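Local atomic coordinates of probable arylamine n-acetyl transferase (Mycobacterium abscessus, PDB entry 4GUZ), a protein that probably transfers the acetyl group of acetyl-coenzyme A to the amino group of arylamines, as other arylamine N-acetyltransferases do. Residues R37-H42 / C130-G135; H42-K47 / S137-I142; W48-A53 / T218-Q223; D234-H239 / E279-Q284. All blocks are in the same frame, centred on the assembly; numbering follows the deposited sequence.

Contact 1: residues R37-H42 / C130-G135; sequences RLQRGH and CDVGFG
Gln-39 and His-42, on one side of helix 32-45, meet Cys-130, Asp-131 and Val-132 in a buried helix-to-loop contact beside the probable Cys-His-Asp catalytic triad of the arylamine N-acetyltransferase fold. The segment 130-135 leaves strand 126-130 here, and Asp-131 is probably the acid of that triad, with Cys-79 and His-116: its OD1 bonds His-116 NE2. Its CB points away from the helix, so the helix meets the backbone behind the carboxylate. Gln-39 reaches that backbone because CG stands anti to the backbone N (chi1 -179°) and the chain runs on extended. Its aliphatic part lies against Val-132, with CG1 of the valine 3.8 Å from Gln-39 CD. The amide end lies along the chain: OE1 packs 3.4 Å from Cys-130 CB, while NE2 gives a 3.0 Å hydrogen bond to a water that also accepts from Asp-131 N at 3.1 Å. NE2 has a second acceptor in Pro-138 O. A glutamine suits this place, being long, uncharged and apolar along its stem. Val-132 fills the angle between the two helix side chains with its branches. Its CG2 lies over one face of the His-42 imidazole, and the two side chains cross at about a right angle. The ring nitrogens are engaged elsewhere, ND1 with Tyr-18 OH and NE2 with His-82 ND1, which fixes the ring's rotation and leaves carbon toward the loop: His-42 CD2 sits 3.6 Å from Val-132 O.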
# COMPACT_ATOMS: atom_id res chain seq x y z
N ARG A 37 13.68 -7.59 5.08
CA ARG A 37 13.85 -6.50 6.05
C ARG A 37 13.31 -5.18 5.49
O ARG A 37 12.75 -4.40 6.25
CB ARG A 37 15.32 -6.36 6.48
CG ARG A 37 15.82 -7.58 7.27
CD ARG A 37 17.04 -7.31 8.15
NE ARG A 37 18.14 -6.59 7.49
CZ ARG A 37 18.95 -7.09 6.57
NH1 ARG A 37 18.79 -8.34 6.13
NH2 ARG A 37 19.92 -6.34 6.05
N LEU A 38 13.44 -4.97 4.16
CA LEU A 38 12.96 -3.75 3.47
C LEU A 38 11.44 -3.68 3.52
O LEU A 38 10.89 -2.67 3.93
CB LEU A 38 13.42 -3.70 2.01
CG LEU A 38 14.88 -3.35 1.73
CD1 LEU A 38 15.17 -3.50 0.27
CD2 LEU A 38 15.21 -1.93 2.15
N GLN A 39 10.77 -4.76 3.13
CA GLN A 39 9.32 -4.78 3.13
C GLN A 39 8.75 -4.65 4.57
O GLN A 39 7.85 -3.85 4.77
CB GLN A 39 8.78 -6.04 2.46
CG GLN A 39 7.25 -6.05 2.45
CD GLN A 39 6.62 -6.85 1.35
OE1 GLN A 39 7.24 -7.23 0.36
NE2 GLN A 39 5.30 -6.95 1.40
N ARG A 40 9.28 -5.42 5.54
CA ARG A 40 8.77 -5.34 6.91
C ARG A 40 8.87 -3.91 7.46
O ARG A 40 7.89 -3.40 7.98
CB ARG A 40 9.48 -6.34 7.84
CG ARG A 40 8.73 -6.54 9.16
CD ARG A 40 9.40 -7.55 10.05
NE ARG A 40 8.89 -7.52 11.43
CZ ARG A 40 8.05 -8.42 11.95
NH1 ARG A 40 7.59 -9.42 11.20
NH2 ARG A 40 7.68 -8.33 13.21
N GLY A 41 10.03 -3.28 7.30
CA GLY A 41 10.26 -1.92 7.77
C GLY A 41 9.38 -0.89 7.07
O GLY A 41 8.87 0.02 7.71
N HIS A 42 9.22 -1.03 5.74
CA HIS A 42 8.41 -0.10 4.93
C HIS A 42 6.95 -0.16 5.38
O HIS A 42 6.36 0.88 5.72
CB HIS A 42 8.54 -0.39 3.41
CG HIS A 42 7.67 0.47 2.54
ND1 HIS A 42 8.19 1.47 1.75
CD2 HIS A 42 6.31 0.47 2.42
CE1 HIS A 42 7.15 2.06 1.19
NE2 HIS A 42 6.00 1.49 1.56
N CYS A 130 5.87 -8.17 -3.84
CA CYS A 130 6.05 -7.17 -2.79
C CYS A 130 4.85 -6.23 -2.81
O CYS A 130 4.85 -5.20 -3.51
CB CYS A 130 7.38 -6.43 -2.93
SG CYS A 130 8.84 -7.49 -2.76
N ASP A 131 3.81 -6.58 -2.04
CA ASP A 131 2.58 -5.78 -1.93
C ASP A 131 2.77 -4.85 -0.75
O ASP A 131 2.33 -5.12 0.36
CB ASP A 131 1.38 -6.69 -1.77
CG ASP A 131 0.04 -6.00 -1.93
OD1 ASP A 131 0.03 -4.77 -2.18
OD2 ASP A 131 -0.99 -6.68 -1.79
N VAL A 132 3.51 -3.76 -0.98
CA VAL A 132 3.95 -2.86 0.10
C VAL A 132 3.00 -1.69 0.40
O VAL A 132 3.15 -1.06 1.45
CB VAL A 132 5.38 -2.32 -0.15
CG1 VAL A 132 6.41 -3.46 -0.27
CG2 VAL A 132 5.44 -1.38 -1.36
N GLY A 133 2.10 -1.37 -0.52
CA GLY A 133 1.24 -0.20 -0.38
C GLY A 133 -0.25 -0.43 -0.31
O GLY A 133 -1.00 0.45 -0.71
N PHE A 134 -0.69 -1.54 0.29
CA PHE A 134 -2.12 -1.84 0.40
C PHE A 134 -2.74 -1.25 1.70
O PHE A 134 -3.95 -1.10 1.77
CB PHE A 134 -2.35 -3.36 0.32
CG PHE A 134 -3.80 -3.81 0.29
CD1 PHE A 134 -4.53 -3.77 -0.89
CD2 PHE A 134 -4.42 -4.28 1.44
CE1 PHE A 134 -5.87 -4.18 -0.92
CE2 PHE A 134 -5.77 -4.69 1.41
CZ PHE A 134 -6.48 -4.63 0.24
N GLY A 135 -1.92 -0.86 2.66
CA GLY A 135 -2.42 -0.34 3.94
C GLY A 135 -2.33 -1.48 4.93
O GLY A 135 -1.38 -1.54 5.71
O HOH W 1 4.09 -9.12 -0.26

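Contact 2: residues H42-K47 / S137-I142; sequences HVLNIK and SPLAPI
Val-43 and Leu-139 cross at about a right angle, and the closest approach between their side chains is 3.5 Å, from Val-43 CG1 to Leu-139 CD2. Both branches of the valine are used. CG1, anti to the backbone N (chi1 174°), meets the leucine methyl and also lies near Ser-137 CB, whereas CG2 turns to the chain itself and comes 3.4 Å from Pro-138 O. Valine suits the spot because its two methyls serve different partners, one the leucine and the other the backbone of Pro-138. Leu-44, one residue on along the helix, leans over from the side and brings CD2 to 4.0 Å from the same Leu-139 CD2. That single leucine methyl therefore lodges against two successive helix residues, again with the leucines nearly perpendicular.

Polar groups of the loop find partners around this apolar patch: Ser-137 OG bonds Phe-134 N and Asp-131 O, and Leu-139 N bonds Asp-152 OD2. Pro-138 turns its ring from the helix and touches Asp-131. This is apolar packing of the end of helix 32-45 on the loop before strand 142-143, next to the probable Cys-His-Asp site of the arylamine N-acetyltransferase fold.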
# COMPACT_ATOMS: atom_id res chain seq x y z
N HIS A 42 9.22 -1.03 5.74
CA HIS A 42 8.41 -0.10 4.93
C HIS A 42 6.95 -0.16 5.38
O HIS A 42 6.36 0.88 5.72
CB HIS A 42 8.54 -0.39 3.41
CG HIS A 42 7.67 0.47 2.54
ND1 HIS A 42 8.19 1.47 1.75
CD2 HIS A 42 6.31 0.47 2.42
CE1 HIS A 42 7.15 2.06 1.19
NE2 HIS A 42 6.00 1.49 1.56
N VAL A 43 6.39 -1.38 5.42
CA VAL A 43 4.99 -1.61 5.77
C VAL A 43 4.71 -1.10 7.20
O VAL A 43 3.72 -0.40 7.40
CB VAL A 43 4.58 -3.09 5.57
CG1 VAL A 43 3.17 -3.36 6.08
CG2 VAL A 43 4.69 -3.48 4.10
N LEU A 44 5.62 -1.35 8.14
CA LEU A 44 5.42 -0.91 9.52
C LEU A 44 5.57 0.61 9.76
O LEU A 44 4.86 1.15 10.60
CB LEU A 44 6.40 -1.65 10.45
CG LEU A 44 6.05 -3.11 10.77
CD1 LEU A 44 7.17 -3.78 11.55
CD2 LEU A 44 4.70 -3.22 11.50
N ASN A 45 6.44 1.30 9.01
CA ASN A 45 6.73 2.71 9.29
C ASN A 45 6.17 3.73 8.28
O ASN A 45 5.81 4.84 8.69
CB ASN A 45 8.23 2.90 9.41
CG ASN A 45 8.81 2.11 10.56
OD1 ASN A 45 8.66 2.47 11.72
ND2 ASN A 45 9.48 1.01 10.26
N ILE A 46 6.10 3.40 6.98
CA ILE A 46 5.55 4.38 6.02
C ILE A 46 4.05 4.41 6.23
O ILE A 46 3.40 3.37 6.19
CB ILE A 46 5.93 4.07 4.55
CG1 ILE A 46 7.47 3.84 4.36
CG2 ILE A 46 5.39 5.16 3.61
CD1 ILE A 46 8.38 5.09 4.47
N LYS A 47 3.50 5.61 6.46
CA LYS A 47 2.10 5.77 6.81
C LYS A 47 1.21 5.60 5.60
O LYS A 47 1.68 5.78 4.46
CB LYS A 47 1.87 7.10 7.53
CG LYS A 47 2.41 7.10 8.96
CD LYS A 47 2.73 8.50 9.45
CE LYS A 47 3.31 8.53 10.85
NZ LYS A 47 4.61 7.83 10.96
N SER A 137 -1.17 -4.28 4.42
CA SER A 137 -0.25 -4.98 3.58
C SER A 137 0.43 -6.18 4.24
O SER A 137 0.71 -6.16 5.44
CB SER A 137 0.86 -4.02 3.15
OG SER A 137 0.58 -3.46 1.88
N PRO A 138 0.79 -7.20 3.42
CA PRO A 138 1.62 -8.28 3.94
C PRO A 138 2.92 -7.68 4.46
O PRO A 138 3.42 -6.68 3.90
CB PRO A 138 1.87 -9.14 2.69
CG PRO A 138 0.69 -8.88 1.83
CD PRO A 138 0.52 -7.41 1.98
N LEU A 139 3.42 -8.22 5.58
CA LEU A 139 4.64 -7.70 6.20
C LEU A 139 5.86 -8.32 5.58
O LEU A 139 6.97 -7.91 5.89
CB LEU A 139 4.64 -7.93 7.72
CG LEU A 139 3.51 -7.26 8.52
CD1 LEU A 139 3.46 -7.82 9.91
CD2 LEU A 139 3.71 -5.77 8.62
N ALA A 140 5.67 -9.29 4.68
CA ALA A 140 6.82 -9.95 4.06
C ALA A 140 6.57 -10.21 2.58
O ALA A 140 5.40 -10.39 2.20
CB ALA A 140 7.11 -11.26 4.78
N PRO A 141 7.63 -10.27 1.72
CA PRO A 141 7.40 -10.67 0.32
C PRO A 141 6.77 -12.05 0.27
O PRO A 141 6.98 -12.85 1.19
CB PRO A 141 8.82 -10.68 -0.28
CG PRO A 141 9.67 -9.96 0.69
CD PRO A 141 9.08 -10.13 2.02
N ILE A 142 5.99 -12.32 -0.75
CA ILE A 142 5.30 -13.60 -0.87
C ILE A 142 5.83 -14.31 -2.10
O ILE A 142 5.80 -13.74 -3.20
CB ILE A 142 3.75 -13.38 -0.92
CG1 ILE A 142 3.21 -12.85 0.44
CG2 ILE A 142 3.01 -14.65 -1.35
CD1 ILE A 142 1.73 -12.38 0.43

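Contact 3: residues W48-A53 / T218-Q223; sequences WENLDA and TRAFVQ
Asn-50 OD1 accepts the backbone N-H of Phe-221 in a bond of 2.8 Å, and Asn-50 ND2 donates to Arg-219 O at 3.0 Å. One side-chain amide thus grips the backbone on both sides of Ala-220, taking the place of a backbone partner, which is why asparagine fits where regular strand pairing gives out. The Arg-219 oxygen lies nearly in the amide plane, whereas Phe-221 N stands above the plane of the asparagine carbonyl. With CG placed between the backbone N and carbonyl carbon (chi1 71°), the amide faces the strand; ND2 also donates to Phe-216 O.

Farther along, Gln-223 N bonds Trp-48 O almost straight, at 3.0 Å and 168°. Trp-48 and Gln-223 run side by side, and NE2 of the glutamine lies 3.3 Å above the indole plane, off toward its rim, with the amide turned 72° from the ring. Phe-221 presents its ring edge to Trp-48 CZ3, 3.8 Å from CD2. Beyond the pair, Trp-48 NE1 bonds Gly-133 O and its ring stacks on His-82. Past the strand ends, Leu-51 CD2 packs 3.8 Å from Ala-220 CB. The contact is a short, loosely paired antiparallel edge of the five-stranded sheet, leading through Asn-50 into helix 51-56.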
# COMPACT_ATOMS: atom_id res chain seq x y z
N TRP A 48 -0.05 5.21 5.82
CA TRP A 48 -0.98 4.95 4.72
C TRP A 48 -2.22 5.80 4.87
O TRP A 48 -2.92 5.70 5.88
CB TRP A 48 -1.34 3.46 4.62
CG TRP A 48 -1.87 3.05 3.26
CD1 TRP A 48 -1.18 2.39 2.30
CD2 TRP A 48 -3.16 3.37 2.70
NE1 TRP A 48 -1.98 2.19 1.20
CE2 TRP A 48 -3.18 2.84 1.39
CE3 TRP A 48 -4.30 4.05 3.17
CZ2 TRP A 48 -4.30 2.94 0.56
CZ3 TRP A 48 -5.39 4.18 2.32
CH2 TRP A 48 -5.40 3.62 1.04
N GLU A 49 -2.50 6.64 3.87
CA GLU A 49 -3.67 7.54 3.85
C GLU A 49 -3.88 8.11 2.45
O GLU A 49 -2.97 8.08 1.63
CB GLU A 49 -3.50 8.67 4.88
CG GLU A 49 -2.18 9.40 4.72
CD GLU A 49 -2.24 10.91 4.61
OE1 GLU A 49 -3.06 11.43 3.82
OE2 GLU A 49 -1.42 11.57 5.29
N ASN A 50 -5.07 8.67 2.21
CA ASN A 50 -5.48 9.25 0.92
C ASN A 50 -5.95 10.71 1.07
O ASN A 50 -6.73 11.17 0.23
CB ASN A 50 -6.67 8.42 0.37
CG ASN A 50 -7.95 8.62 1.17
OD1 ASN A 50 -7.94 8.96 2.37
ND2 ASN A 50 -9.10 8.53 0.50
N LEU A 51 -5.52 11.41 2.15
CA LEU A 51 -6.06 12.74 2.47
C LEU A 51 -5.78 13.80 1.40
O LEU A 51 -6.59 14.72 1.28
CB LEU A 51 -5.64 13.24 3.86
CG LEU A 51 -6.05 12.33 5.05
CD1 LEU A 51 -5.42 12.79 6.38
CD2 LEU A 51 -7.56 12.21 5.17
N ASP A 52 -4.74 13.62 0.55
CA ASP A 52 -4.47 14.54 -0.55
C ASP A 52 -5.56 14.43 -1.60
O ASP A 52 -5.96 15.46 -2.16
CB ASP A 52 -3.10 14.27 -1.16
CG ASP A 52 -1.95 14.89 -0.38
OD1 ASP A 52 -2.22 15.55 0.65
OD2 ASP A 52 -0.80 14.67 -0.77
N ALA A 53 -6.07 13.21 -1.85
CA ALA A 53 -7.15 12.98 -2.83
C ALA A 53 -8.47 13.51 -2.31
O ALA A 53 -9.24 14.10 -3.08
CB ALA A 53 -7.27 11.49 -3.15
N THR A 218 -13.21 10.73 -2.61
CA THR A 218 -14.03 11.64 -1.81
C THR A 218 -13.99 11.43 -0.29
O THR A 218 -14.24 12.39 0.44
CB THR A 218 -15.49 11.60 -2.29
OG1 THR A 218 -15.92 10.24 -2.43
CG2 THR A 218 -15.68 12.35 -3.62
N ARG A 219 -13.73 10.20 0.21
CA ARG A 219 -13.80 9.99 1.66
C ARG A 219 -12.50 9.44 2.25
O ARG A 219 -11.87 8.59 1.64
CB ARG A 219 -14.96 9.07 1.99
CG ARG A 219 -16.33 9.73 1.71
CD ARG A 219 -17.42 8.71 1.46
NE ARG A 219 -17.52 7.72 2.53
CZ ARG A 219 -18.31 7.82 3.59
NH1 ARG A 219 -19.07 8.90 3.76
NH2 ARG A 219 -18.34 6.85 4.50
N ALA A 220 -12.11 9.96 3.44
CA ALA A 220 -10.89 9.60 4.16
C ALA A 220 -10.77 8.09 4.39
O ALA A 220 -11.73 7.44 4.77
CB ALA A 220 -10.84 10.33 5.49
N PHE A 221 -9.59 7.54 4.08
CA PHE A 221 -9.26 6.13 4.30
C PHE A 221 -7.84 6.12 4.79
O PHE A 221 -6.94 6.56 4.07
CB PHE A 221 -9.47 5.27 3.05
CG PHE A 221 -9.77 3.81 3.37
CD1 PHE A 221 -11.02 3.43 3.83
CD2 PHE A 221 -8.81 2.83 3.17
CE1 PHE A 221 -11.30 2.09 4.13
CE2 PHE A 221 -9.11 1.47 3.42
CZ PHE A 221 -10.35 1.12 3.90
N VAL A 222 -7.65 5.73 6.04
CA VAL A 222 -6.34 5.73 6.69
C VAL A 222 -6.10 4.34 7.28
O VAL A 222 -7.02 3.73 7.81
CB VAL A 222 -6.27 6.86 7.76
CG1 VAL A 222 -4.92 6.92 8.43
CG2 VAL A 222 -6.61 8.22 7.13
N GLN A 223 -4.88 3.80 7.11
CA GLN A 223 -4.64 2.43 7.55
C GLN A 223 -3.31 2.27 8.25
O GLN A 223 -2.38 3.02 7.98
CB GLN A 223 -4.70 1.46 6.35
CG GLN A 223 -6.01 1.52 5.52
CD GLN A 223 -5.99 0.46 4.46
OE1 GLN A 223 -6.03 -0.73 4.76
NE2 GLN A 223 -5.87 0.86 3.18
O HOH W 2 -0.12 4.14 8.67

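Contact 4: residues D234-H239 / E279-Q284; sequences DHRELH and ERLAEQ
Arg-236 reaches from a type II' beta turn to the C-terminal end of helix 271-282, and its side chain changes character along its length. CB points toward the helix. CG, anti to the carbonyl carbon, rests 3.8 Å from Leu-281 CD2, so the first half of the arginine behaves as an apolar chain. CD comes next, 3.3 Å from Leu-281 O, and there the chain bends (chi3 56°). NE leaves the helix aside and donates to Leu-252 O. At the tip, NH1 donates to Leu-281 O at 3.0 Å, with an N-H...O angle of 149°; the oxygen lies 20° out of the guanidinium plane, so the approach is somewhat tilted.

His-235, beside it in the turn, brings ring atom CE1 to 4.0 Å from Arg-280 O, which lies at the ring edge. Leu-281 suits its place by offering both a methyl for the arginine stem and a main-chain acceptor for its head; it also packs on Val-257 of helix 254-263. In the last turn of a helix the carbonyls lack the amide partners found further back, and the dipole would favour a positive group there. The guanidinium thus probably meets the helix end both as a donor and as a favourable charge, tying the C-terminal helix to the hairpin.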
# COMPACT_ATOMS: atom_id res chain seq x y z
N ASP A 234 -12.32 4.56 8.36
CA ASP A 234 -13.15 4.54 7.17
C ASP A 234 -14.05 5.77 7.29
O ASP A 234 -15.10 5.72 7.94
CB ASP A 234 -13.92 3.20 7.08
CG ASP A 234 -14.68 3.00 5.78
OD1 ASP A 234 -14.62 3.90 4.91
OD2 ASP A 234 -15.33 1.93 5.63
N HIS A 235 -13.56 6.91 6.75
CA HIS A 235 -14.19 8.23 6.80
C HIS A 235 -14.13 8.71 8.27
O HIS A 235 -13.06 9.15 8.70
CB HIS A 235 -15.61 8.24 6.20
CG HIS A 235 -16.17 9.61 5.95
ND1 HIS A 235 -15.48 10.54 5.20
CD2 HIS A 235 -17.37 10.13 6.31
CE1 HIS A 235 -16.26 11.61 5.16
NE2 HIS A 235 -17.41 11.41 5.80
N ARG A 236 -15.21 8.54 9.05
CA ARG A 236 -15.25 8.91 10.48
C ARG A 236 -15.39 7.66 11.38
O ARG A 236 -15.52 7.78 12.60
CB ARG A 236 -16.42 9.89 10.74
CG ARG A 236 -16.13 11.32 10.31
CD ARG A 236 -17.39 12.18 10.28
NE ARG A 236 -18.10 12.19 11.56
CZ ARG A 236 -19.20 12.90 11.81
NH1 ARG A 236 -19.72 13.69 10.88
NH2 ARG A 236 -19.78 12.85 13.01
N GLU A 237 -15.42 6.46 10.78
CA GLU A 237 -15.58 5.22 11.52
C GLU A 237 -14.23 4.60 11.79
O GLU A 237 -13.52 4.27 10.85
CB GLU A 237 -16.46 4.23 10.75
CG GLU A 237 -17.03 3.12 11.61
CD GLU A 237 -18.14 3.49 12.58
OE1 GLU A 237 -18.84 4.50 12.35
OE2 GLU A 237 -18.40 2.69 13.50
N LEU A 238 -13.89 4.44 13.06
CA LEU A 238 -12.60 3.84 13.40
C LEU A 238 -12.77 2.37 13.62
O LEU A 238 -13.49 1.98 14.53
CB LEU A 238 -11.98 4.50 14.65
CG LEU A 238 -10.59 3.97 15.08
CD1 LEU A 238 -9.52 4.22 14.00
CD2 LEU A 238 -10.17 4.61 16.40
N HIS A 239 -12.09 1.55 12.82
CA HIS A 239 -12.09 0.09 12.93
C HIS A 239 -10.83 -0.35 13.67
O HIS A 239 -9.72 0.05 13.31
CB HIS A 239 -12.14 -0.58 11.53
CG HIS A 239 -13.40 -0.34 10.76
ND1 HIS A 239 -14.11 -1.39 10.21
CD2 HIS A 239 -14.01 0.82 10.43
CE1 HIS A 239 -15.14 -0.84 9.59
NE2 HIS A 239 -15.11 0.49 9.68
N GLU A 279 -14.43 20.15 7.30
CA GLU A 279 -15.54 20.50 6.40
C GLU A 279 -15.99 19.27 5.64
O GLU A 279 -17.20 19.02 5.55
CB GLU A 279 -15.16 21.64 5.44
CG GLU A 279 -15.04 23.00 6.11
CD GLU A 279 -14.67 24.19 5.23
OE1 GLU A 279 -14.77 24.08 3.99
OE2 GLU A 279 -14.28 25.23 5.80
N ARG A 280 -15.03 18.46 5.12
CA ARG A 280 -15.34 17.20 4.43
C ARG A 280 -16.00 16.21 5.40
O ARG A 280 -16.95 15.52 5.03
CB ARG A 280 -14.07 16.56 3.82
CG ARG A 280 -13.34 17.40 2.77
CD ARG A 280 -13.96 17.30 1.38
NE ARG A 280 -13.04 17.75 0.34
CZ ARG A 280 -12.90 19.02 -0.05
NH1 ARG A 280 -13.61 19.98 0.51
NH2 ARG A 280 -12.03 19.32 -1.01
N LEU A 281 -15.52 16.18 6.66
CA LEU A 281 -16.03 15.32 7.73
C LEU A 281 -17.42 15.75 8.25
O LEU A 281 -18.24 14.88 8.54
CB LEU A 281 -15.02 15.26 8.90
CG LEU A 281 -13.60 14.75 8.58
CD1 LEU A 281 -12.65 15.04 9.71
CD2 LEU A 281 -13.58 13.26 8.20
N ALA A 282 -17.70 17.07 8.34
CA ALA A 282 -18.99 17.58 8.81
C ALA A 282 -20.08 17.61 7.71
O ALA A 282 -21.25 17.86 8.02
CB ALA A 282 -18.82 18.98 9.39
N GLU A 283 -19.70 17.32 6.44
CA GLU A 283 -20.55 17.32 5.25
C GLU A 283 -21.79 16.44 5.37
O GLU A 283 -21.75 15.41 6.04
CB GLU A 283 -19.76 16.88 4.01
CG GLU A 283 -19.49 18.00 3.02
CD GLU A 283 -18.89 17.54 1.70
OE1 GLU A 283 -19.51 16.67 1.04
OE2 GLU A 283 -17.83 18.08 1.31
N GLN A 284 -22.87 16.87 4.68
CA GLN A 284 -24.20 16.24 4.58
C GLN A 284 -24.84 16.13 5.97
O GLN A 284 -26.03 15.84 6.10
CB GLN A 284 -24.13 14.86 3.89
CG GLN A 284 -23.62 14.90 2.45
CD GLN A 284 -22.82 13.67 2.09
OE1 GLN A 284 -21.85 13.31 2.76
NE2 GLN A 284 -23.17 13.04 0.98

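Contacts 1 and 2 lie in the core, their centres about 3 Å apart, and use the same helix 32-45 and the same loop between strands 126-130 and 142-143; His-42 belongs to both. The first mixes polar and apolar touches, with a bridging water, while the second is methyl packing. Contact 3, also buried but about 18 Å from both by centres, is richest in direct hydrogen bonds, and Trp-48 ties it to contact 1. Contact 4 lies at the surface and has as its one direct hydrogen bond a charged donor on a carbonyl. It reaches the same five-stranded sheet as contact 3, joined through Ala-220 O and His-235 N, but does not touch contacts 1 and 2.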